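Local structure of nitrite oxidoreductase subunit B (Kuenenia stuttgartiensis, 7B04) at residues Asn52-Asn62 and Lys222-Glu233. The protein probably passes electrons along its iron-sulfur clusters between a partner heme and the catalytic subunit of nitrite oxidoreductase, which interconverts nitrite and nitrate. Residues are numbered along the deposited sequence; the frame is centred on the assembly and turned at random.
Sequences NKGQEFMWWNN and KPMYRGLTRVSE. With SF4 (iron/sulfur cluster), chain Y; SF4 (iron/sulfur cluster), chain Z.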
ATOM      1  N   ASN A  52      -3.051   4.125 -19.798  1.00 24.95           N
ATOM      2  CA  ASN A  52      -3.701   5.086 -20.672  1.00 28.54           C
ATOM      3  C   ASN A  52      -5.167   4.708 -20.895  1.00 25.43           C
ATOM      4  O   ASN A  52      -5.702   3.790 -20.262  1.00 26.18           O
ATOM      5  CB  ASN A  52      -2.934   5.191 -21.991  1.00 22.75           C
ATOM      6  CG  ASN A  52      -2.953   6.593 -22.566  1.00 23.69           C
ATOM      7  OD1 ASN A  52      -3.737   7.441 -22.140  1.00 28.84           O
ATOM      8  ND2 ASN A  52      -2.082   6.844 -23.534  1.00 21.81           N
ATOM      9  N   LYS A  53      -5.817   5.438 -21.801  1.00 20.81           N
ATOM     10  CA  LYS A  53      -7.248   5.279 -22.034  1.00 26.89           C
ATOM     11  C   LYS A  53      -7.577   3.887 -22.564  1.00 25.22           C
ATOM     12  O   LYS A  53      -6.821   3.303 -23.344  1.00 21.86           O
ATOM     13  CB  LYS A  53      -7.739   6.338 -23.023  1.00 21.84           C
ATOM     14  CG  LYS A  53      -7.603   7.769 -22.530  1.00 23.51           C
ATOM     15  CD  LYS A  53      -8.293   8.740 -23.473  1.00 18.15           C
ATOM     16  CE  LYS A  53      -7.555   8.840 -24.798  1.00 29.25           C
ATOM     17  NZ  LYS A  53      -8.171   9.848 -25.706  1.00 33.50           N
ATOM     18  N   GLY A  54      -8.723   3.362 -22.132  1.00 25.44           N
ATOM     19  CA  GLY A  54      -9.179   2.045 -22.523  1.00 22.16           C
ATOM     20  C   GLY A  54      -8.631   0.889 -21.717  1.00 23.15           C
ATOM     21  O   GLY A  54      -9.156  -0.225 -21.834  1.00 25.23           O
ATOM     22  N   GLN A  55      -7.599   1.107 -20.902  1.00 24.92           N
ATOM     23  CA  GLN A  55      -6.977   0.053 -20.107  1.00 22.81           C
ATOM     24  C   GLN A  55      -7.150   0.302 -18.614  1.00 25.64           C
ATOM     25  O   GLN A  55      -6.343  -0.161 -17.805  1.00 28.25           O
ATOM     26  CB  GLN A  55      -5.497  -0.079 -20.457  1.00 31.03           C
ATOM     27  CG  GLN A  55      -5.189   0.362 -21.861  1.00 32.29           C
ATOM     28  CD  GLN A  55      -3.716   0.594 -22.103  1.00 29.13           C
ATOM     29  OE1 GLN A  55      -3.173   1.636 -21.742  1.00 30.94           O
ATOM     30  NE2 GLN A  55      -3.062  -0.376 -22.730  1.00 26.55           N
ATOM     31  N   GLU A  56      -8.210   1.018 -18.238  1.00 26.45           N
ATOM     32  CA  GLU A  56      -8.389   1.410 -16.845  1.00 22.11           C
ATOM     33  C   GLU A  56      -8.624   0.199 -15.952  1.00 21.89           C
ATOM     34  O   GLU A  56      -8.238   0.213 -14.777  1.00 23.58           O
ATOM     35  CB  GLU A  56      -9.543   2.406 -16.730  1.00 20.33           C
ATOM     36  CG  GLU A  56      -9.322   3.699 -17.508  1.00 23.64           C
ATOM     37  CD  GLU A  56      -9.790   3.606 -18.951  1.00 29.21           C
ATOM     38  OE1 GLU A  56     -10.272   2.526 -19.355  1.00 28.87           O
ATOM     39  OE2 GLU A  56      -9.671   4.612 -19.683  1.00 24.41           O
ATOM     40  N   PHE A  57      -9.252  -0.847 -16.484  1.00 22.12           N
ATOM     41  CA  PHE A  57      -9.508  -2.067 -15.736  1.00 24.60           C
ATOM     42  C   PHE A  57      -8.393  -3.092 -15.882  1.00 27.00           C
ATOM     43  O   PHE A  57      -8.441  -4.135 -15.221  1.00 22.95           O
ATOM     44  CB  PHE A  57     -10.822  -2.703 -16.201  1.00 20.28           C
ATOM     45  CG  PHE A  57     -10.714  -3.411 -17.525  1.00 27.56           C
ATOM     46  CD1 PHE A  57     -10.764  -2.698 -18.712  1.00 25.45           C
ATOM     47  CD2 PHE A  57     -10.553  -4.788 -17.585  1.00 25.95           C
ATOM     48  CE1 PHE A  57     -10.659  -3.341 -19.931  1.00 24.13           C
ATOM     49  CE2 PHE A  57     -10.446  -5.437 -18.800  1.00 21.12           C
ATOM     50  CZ  PHE A  57     -10.500  -4.712 -19.975  1.00 22.01           C
ATOM     51  N   MET A  58      -7.398  -2.824 -16.722  1.00 26.54           N
ATOM     52  CA  MET A  58      -6.394  -3.819 -17.076  1.00 24.78           C
ATOM     53  C   MET A  58      -5.263  -3.804 -16.054  1.00 23.13           C
ATOM     54  O   MET A  58      -4.630  -2.765 -15.834  1.00 29.27           O
ATOM     55  CB  MET A  58      -5.859  -3.560 -18.484  1.00 25.20           C
ATOM     56  CG  MET A  58      -6.787  -4.054 -19.584  1.00 27.52           C
ATOM     57  SD  MET A  58      -6.434  -3.381 -21.218  1.00 37.83           S
ATOM     58  CE  MET A  58      -4.739  -3.900 -21.447  1.00 28.19           C
ATOM     59  N   TRP A  59      -5.016  -4.957 -15.434  1.00 17.66           N
ATOM     60  CA  TRP A  59      -3.916  -5.156 -14.490  1.00 21.49           C
ATOM     61  C   TRP A  59      -3.207  -6.442 -14.904  1.00 28.04           C
ATOM     62  O   TRP A  59      -3.549  -7.524 -14.417  1.00 23.20           O
ATOM     63  CB  TRP A  59      -4.426  -5.219 -13.049  1.00 19.07           C
ATOM     64  CG  TRP A  59      -5.201  -4.005 -12.631  1.00 19.00           C
ATOM     65  CD1 TRP A  59      -6.550  -3.823 -12.722  1.00 26.81           C
ATOM     66  CD2 TRP A  59      -4.672  -2.804 -12.057  1.00 21.52           C
ATOM     67  NE1 TRP A  59      -6.893  -2.582 -12.242  1.00 28.47           N
ATOM     68  CE2 TRP A  59      -5.758  -1.937 -11.828  1.00 27.19           C
ATOM     69  CE3 TRP A  59      -3.384  -2.376 -11.717  1.00 21.66           C
ATOM     70  CZ2 TRP A  59      -5.597  -0.668 -11.274  1.00 22.05           C
ATOM     71  CZ3 TRP A  59      -3.227  -1.118 -11.164  1.00 20.26           C
ATOM     72  CH2 TRP A  59      -4.327  -0.278 -10.951  1.00 22.15           C
ATOM     73  N   TRP A  60      -2.254  -6.332 -15.824  1.00 25.55           N
ATOM     74  CA  TRP A  60      -1.556  -7.530 -16.327  1.00 20.32           C
ATOM     75  C   TRP A  60      -0.876  -8.204 -15.150  1.00 24.56           C
ATOM     76  O   TRP A  60      -0.957  -9.389 -15.048  1.00 27.37           O
ATOM     77  CB  TRP A  60      -0.588  -7.156 -17.444  1.00 22.92           C
ATOM     78  CG  TRP A  60      -1.231  -6.526 -18.641  1.00 25.30           C
ATOM     79  CD1 TRP A  60      -2.545  -6.522 -18.953  1.00 20.26           C
ATOM     80  CD2 TRP A  60      -0.580  -5.819 -19.700  1.00 23.38           C
ATOM     81  NE1 TRP A  60      -2.757  -5.871 -20.121  1.00 16.74           N
ATOM     82  CE2 TRP A  60      -1.572  -5.418 -20.595  1.00 19.50           C
ATOM     83  CE3 TRP A  60       0.739  -5.479 -19.977  1.00 23.30           C
ATOM     84  CZ2 TRP A  60      -1.284  -4.701 -21.744  1.00 21.81           C
ATOM     85  CZ3 TRP A  60       1.028  -4.775 -21.110  1.00 18.31           C
ATOM     86  CH2 TRP A  60       0.027  -4.390 -21.975  1.00 23.83           C
ATOM     87  N   ASN A  61      -0.262  -7.440 -14.265  1.00 27.65           N
ATOM     88  CA  ASN A  61       0.303  -8.063 -13.055  1.00 26.99           C
ATOM     89  C   ASN A  61      -0.660  -7.749 -11.923  1.00 29.76           C
ATOM     90  O   ASN A  61      -1.048  -6.610 -11.800  1.00 29.22           O
ATOM     91  CB  ASN A  61       1.710  -7.586 -12.724  1.00 25.50           C
ATOM     92  CG  ASN A  61       2.252  -8.194 -11.451  1.00 33.84           C
ATOM     93  OD1 ASN A  61       3.008  -9.143 -11.484  1.00 48.40           O
ATOM     94  ND2 ASN A  61       1.878  -7.657 -10.312  1.00 26.15           N
ATOM     95  N   ASN A  62      -1.122  -8.790 -11.248  1.00 27.96           N
ATOM     96  CA  ASN A  62      -2.000  -8.664 -10.073  1.00 28.09           C
ATOM     97  C   ASN A  62      -1.539  -9.680  -9.048  1.00 29.12           C
ATOM     98  O   ASN A  62      -1.102 -10.712  -9.449  1.00 22.94           O
ATOM     99  CB  ASN A  62      -3.476  -8.868 -10.399  1.00 21.89           C
ATOM    100  CG  ASN A  62      -3.908 -10.309 -10.465  1.00 33.48           C
ATOM    101  OD1 ASN A  62      -3.527 -11.018 -11.365  1.00 32.17           O
ATOM    102  ND2 ASN A  62      -4.741 -10.742  -9.546  1.00 44.70           N
ATOM    103  N   LYS A 222      -5.418 -13.509 -18.713  1.00 24.87           N
ATOM    104  CA  LYS A 222      -4.467 -12.429 -18.941  1.00 25.26           C
ATOM    105  C   LYS A 222      -4.787 -11.573 -20.170  1.00 28.68           C
ATOM    106  O   LYS A 222      -4.638 -10.346 -20.099  1.00 29.80           O
ATOM    107  CB  LYS A 222      -3.050 -12.997 -19.037  1.00 29.09           C
ATOM    108  CG  LYS A 222      -2.523 -13.530 -17.708  1.00 30.14           C
ATOM    109  CD  LYS A 222      -2.268 -12.403 -16.711  1.00 30.00           C
ATOM    110  CE  LYS A 222      -3.322 -12.367 -15.609  1.00 32.67           C
ATOM    111  NZ  LYS A 222      -3.049 -11.302 -14.605  1.00 22.74           N
ATOM    112  N   PRO A 223      -5.203 -12.143 -21.308  1.00 27.11           N
ATOM    113  CA  PRO A 223      -5.573 -11.286 -22.445  1.00 23.56           C
ATOM    114  C   PRO A 223      -6.812 -10.468 -22.119  1.00 31.37           C
ATOM    115  O   PRO A 223      -7.826 -11.003 -21.665  1.00 33.84           O
ATOM    116  CB  PRO A 223      -5.838 -12.283 -23.582  1.00 21.80           C
ATOM    117  CG  PRO A 223      -5.195 -13.541 -23.156  1.00 31.23           C
ATOM    118  CD  PRO A 223      -5.307 -13.566 -21.671  1.00 33.37           C
ATOM    119  N   MET A 224      -6.727  -9.165 -22.364  1.00 27.46           N
ATOM    120  CA  MET A 224      -7.783  -8.237 -21.998  1.00 21.48           C
ATOM    121  C   MET A 224      -8.106  -7.338 -23.180  1.00 22.84           C
ATOM    122  O   MET A 224      -7.206  -6.870 -23.880  1.00 23.58           O
ATOM    123  CB  MET A 224      -7.379  -7.399 -20.784  1.00 24.79           C
ATOM    124  CG  MET A 224      -7.001  -8.232 -19.571  1.00 21.56           C
ATOM    125  SD  MET A 224      -6.208  -7.290 -18.258  1.00 21.76           S
ATOM    126  CE  MET A 224      -5.476  -8.609 -17.294  1.00 19.18           C
ATOM    127  N   TYR A 225      -9.397  -7.097 -23.390  1.00 26.85           N
ATOM    128  CA  TYR A 225      -9.879  -6.320 -24.523  1.00 20.47           C
ATOM    129  C   TYR A 225      -9.847  -4.838 -24.183  1.00 27.75           C
ATOM    130  O   TYR A 225     -10.423  -4.408 -23.174  1.00 32.07           O
ATOM    131  CB  TYR A 225     -11.292  -6.758 -24.896  1.00 19.47           C
ATOM    132  CG  TYR A 225     -11.922  -6.010 -26.049  1.00 25.80           C
ATOM    133  CD1 TYR A 225     -11.412  -6.116 -27.337  1.00 22.25           C
ATOM    134  CD2 TYR A 225     -13.047  -5.221 -25.854  1.00 25.63           C
ATOM    135  CE1 TYR A 225     -12.001  -5.449 -28.396  1.00 23.00           C
ATOM    136  CE2 TYR A 225     -13.639  -4.548 -26.905  1.00 24.60           C
ATOM    137  CZ  TYR A 225     -13.113  -4.663 -28.174  1.00 24.05           C
ATOM    138  OH  TYR A 225     -13.705  -3.992 -29.220  1.00 23.82           O
ATOM    139  N   ARG A 226      -9.172  -4.066 -25.026  1.00 23.57           N
ATOM    140  CA  ARG A 226      -9.049  -2.627 -24.841  1.00 24.44           C
ATOM    141  C   ARG A 226     -10.182  -1.919 -25.567  1.00 24.50           C
ATOM    142  O   ARG A 226     -10.231  -1.920 -26.803  1.00 26.87           O
ATOM    143  CB  ARG A 226      -7.700  -2.120 -25.341  1.00 26.15           C
ATOM    144  CG  ARG A 226      -7.377  -0.724 -24.852  1.00 31.00           C
ATOM    145  CD  ARG A 226      -5.958  -0.308 -25.171  1.00 24.61           C
ATOM    146  NE  ARG A 226      -5.784   1.117 -24.927  1.00 26.03           N
ATOM    147  CZ  ARG A 226      -4.751   1.833 -25.355  1.00 28.36           C
ATOM    148  NH1 ARG A 226      -3.783   1.270 -26.071  1.00 24.47           N
ATOM    149  NH2 ARG A 226      -4.687   3.126 -25.069  1.00 29.25           N
ATOM    150  N   GLY A 227     -11.137  -1.409 -24.793  1.00 20.47           N
ATOM    151  CA  GLY A 227     -12.259  -0.688 -25.378  1.00 26.80           C
ATOM    152  C   GLY A 227     -11.871   0.378 -26.387  1.00 32.12           C
ATOM    153  O   GLY A 227     -12.515   0.517 -27.429  1.00 29.15           O
ATOM    154  N   LEU A 228     -10.804   1.128 -26.107  1.00 30.40           N
ATOM    155  CA  LEU A 228     -10.418   2.233 -26.989  1.00 29.42           C
ATOM    156  C   LEU A 228      -9.933   1.753 -28.357  1.00 28.41           C
ATOM    157  O   LEU A 228     -10.337   2.291 -29.394  1.00 28.99           O
ATOM    158  CB  LEU A 228      -9.335   3.087 -26.319  1.00 25.51           C
ATOM    159  CG  LEU A 228      -9.143   4.482 -26.930  1.00 15.70           C
ATOM    160  CD1 LEU A 228     -10.145   5.466 -26.340  1.00 21.56           C
ATOM    161  CD2 LEU A 228      -7.711   4.956 -26.724  1.00 21.45           C
ATOM    162  N   THR A 229      -9.056   0.752 -28.382  1.00 25.76           N
ATOM    163  CA  THR A 229      -8.434   0.304 -29.623  1.00 27.10           C
ATOM    164  C   THR A 229      -9.223  -0.791 -30.326  1.00 24.56           C
ATOM    165  O   THR A 229      -8.850  -1.184 -31.438  1.00 30.08           O
ATOM    166  CB  THR A 229      -7.007  -0.187 -29.346  1.00 30.46           C
ATOM    167  OG1 THR A 229      -7.031  -1.183 -28.315  1.00 26.08           O
ATOM    168  CG2 THR A 229      -6.128   0.974 -28.904  1.00 22.17           C
ATOM    169  N   ARG A 230     -10.302  -1.275 -29.714  1.00 22.20           N
ATOM    170  CA  ARG A 230     -11.138  -2.346 -30.249  1.00 19.48           C
ATOM    171  C   ARG A 230     -10.344  -3.615 -30.540  1.00 18.21           C
ATOM    172  O   ARG A 230     -10.733  -4.408 -31.404  1.00 26.08           O
ATOM    173  CB  ARG A 230     -11.883  -1.893 -31.511  1.00 20.69           C
ATOM    174  CG  ARG A 230     -13.180  -1.143 -31.249  1.00 22.58           C
ATOM    175  CD  ARG A 230     -12.921   0.280 -30.785  1.00 27.63           C
ATOM    176  NE  ARG A 230     -14.131   1.096 -30.812  1.00 24.62           N
ATOM    177  CZ  ARG A 230     -14.209   2.331 -30.328  1.00 25.25           C
ATOM    178  NH1 ARG A 230     -13.147   2.896 -29.771  1.00 27.30           N
ATOM    179  NH2 ARG A 230     -15.351   3.001 -30.395  1.00 32.37           N
ATOM    180  N   VAL A 231      -9.237  -3.829 -29.823  1.00 17.73           N
ATOM    181  CA  VAL A 231      -8.423  -5.032 -29.940  1.00 23.75           C
ATOM    182  C   VAL A 231      -7.953  -5.413 -28.541  1.00 26.65           C
ATOM    183  O   VAL A 231      -8.005  -4.615 -27.604  1.00 29.46           O
ATOM    184  CB  VAL A 231      -7.209  -4.880 -30.891  1.00 23.33           C
ATOM    185  CG1 VAL A 231      -7.628  -4.324 -32.249  1.00 29.17           C
ATOM    186  CG2 VAL A 231      -6.131  -4.023 -30.255  1.00 22.14           C
ATOM    187  N   SER A 232      -7.485  -6.650 -28.411  1.00 25.19           N
ATOM    188  CA  SER A 232      -7.031  -7.165 -27.128  1.00 20.60           C
ATOM    189  C   SER A 232      -5.526  -7.001 -26.961  1.00 23.49           C
ATOM    190  O   SER A 232      -4.769  -6.966 -27.936  1.00 32.11           O
ATOM    191  CB  SER A 232      -7.402  -8.640 -26.975  1.00 27.81           C
ATOM    192  OG  SER A 232      -8.806  -8.823 -27.010  1.00 30.62           O
ATOM    193  N   GLU A 233      -5.102  -6.894 -25.705  1.00 22.36           N
ATOM    194  CA  GLU A 233      -3.704  -6.742 -25.334  1.00 24.06           C
ATOM    195  C   GLU A 233      -3.384  -7.722 -24.215  1.00 25.68           C
ATOM    196  O   GLU A 233      -4.280  -8.279 -23.575  1.00 25.99           O
ATOM    197  CB  GLU A 233      -3.389  -5.308 -24.888  1.00 28.18           C
ATOM    198  CG  GLU A 233      -3.553  -4.255 -25.970  1.00 28.08           C
ATOM    199  CD  GLU A 233      -3.423  -2.844 -25.427  1.00 29.84           C
ATOM    200  OE1 GLU A 233      -3.395  -2.684 -24.189  1.00 27.39           O
ATOM    201  OE2 GLU A 233      -3.345  -1.896 -26.238  1.00 31.86           O
TER
HETATM  202 FE1  SF4 Y 501       3.894  -5.863 -17.085  1.00 41.04          FE
HETATM  203 FE2  SF4 Y 501       4.066  -8.414 -18.059  1.00 46.42          FE
HETATM  204 FE3  SF4 Y 501       5.273  -7.770 -15.688  1.00 37.60          FE
HETATM  205 FE4  SF4 Y 501       6.278  -6.805 -18.044  1.00 35.76          FE
HETATM  206  S1  SF4 Y 501       6.169  -8.987 -17.392  1.00 26.73           S
HETATM  207  S2  SF4 Y 501       5.945  -5.632 -16.117  1.00 26.59           S
HETATM  208  S3  SF4 Y 501       4.358  -6.481 -19.231  1.00 27.11           S
HETATM  209  S4  SF4 Y 501       3.035  -7.749 -16.135  1.00 27.20           S
HETATM  210 FE1  SF4 Z 502      -2.875 -17.059 -20.953  1.00 53.04          FE
HETATM  211 FE2  SF4 Z 502      -0.700 -18.683 -21.301  1.00 56.43          FE
HETATM  212 FE3  SF4 Z 502      -0.367 -15.971 -21.124  1.00 45.90          FE
HETATM  213 FE4  SF4 Z 502      -1.543 -17.066 -23.343  1.00 54.47          FE
HETATM  214  S1  SF4 Z 502       0.605 -17.372 -22.636  1.00 43.57           S
HETATM  215  S2  SF4 Z 502      -2.253 -15.241 -22.180  1.00 27.20           S
HETATM  216  S3  SF4 Z 502      -2.691 -18.804 -22.409  1.00 43.33           S
HETATM  217  S4  SF4 Z 502      -1.147 -17.365 -19.495  1.00 34.69           S
HETATM  218  O   HOH W   1     -12.545  -0.057 -22.207  1.00 25.83           O
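In the iron-sulfur domain of this ferredoxin-like subunit, the loop 52-62 lies against the antiparallel hairpin of 222-233, with a [4Fe-4S] cluster close to each segment at the Trp60-Lys222 end. Arg226 grips the loop side-on: NE and NH2 both donate in plane to Lys53 O, at 2.9 and 2.7 Å. Its CG stands anti to the backbone N (chi1 -165°) and the chain runs extended, carrying the guanidinium to the turn 52-55, where the Gln55 amide stacks on one face, the planes 20° apart. Gln55 NE2 reaches on to the syn lone pair of Glu233 OE1 (2.8 Å), while Glu233 OE2 takes Arg226 NH1 in a salt bridge of 3.2 Å. A leucine in place of Arg226 would probably leave the Glu233 carboxylate without its countercharge and Lys53 O without both donors. Further along, Met224 SD sits 3.5 Å from Met58 CG and makes a Met-aromatic contact in plane at the edge of the Trp60 ring. Lys222 NZ donates to Trp60 O (2.9 Å), from above the carbonyl plane. Trp60 CE3 lies 3.8 Å from S3 of the chain Y cluster, and Pro223 CD 3.5 Å from S2 of the chain Z cluster. Helix 40-46 backs Trp60 through Cys45, helix 213-217 packs on Pro223 and Ser232, and strand 169-173 borders Asn62 and Lys222.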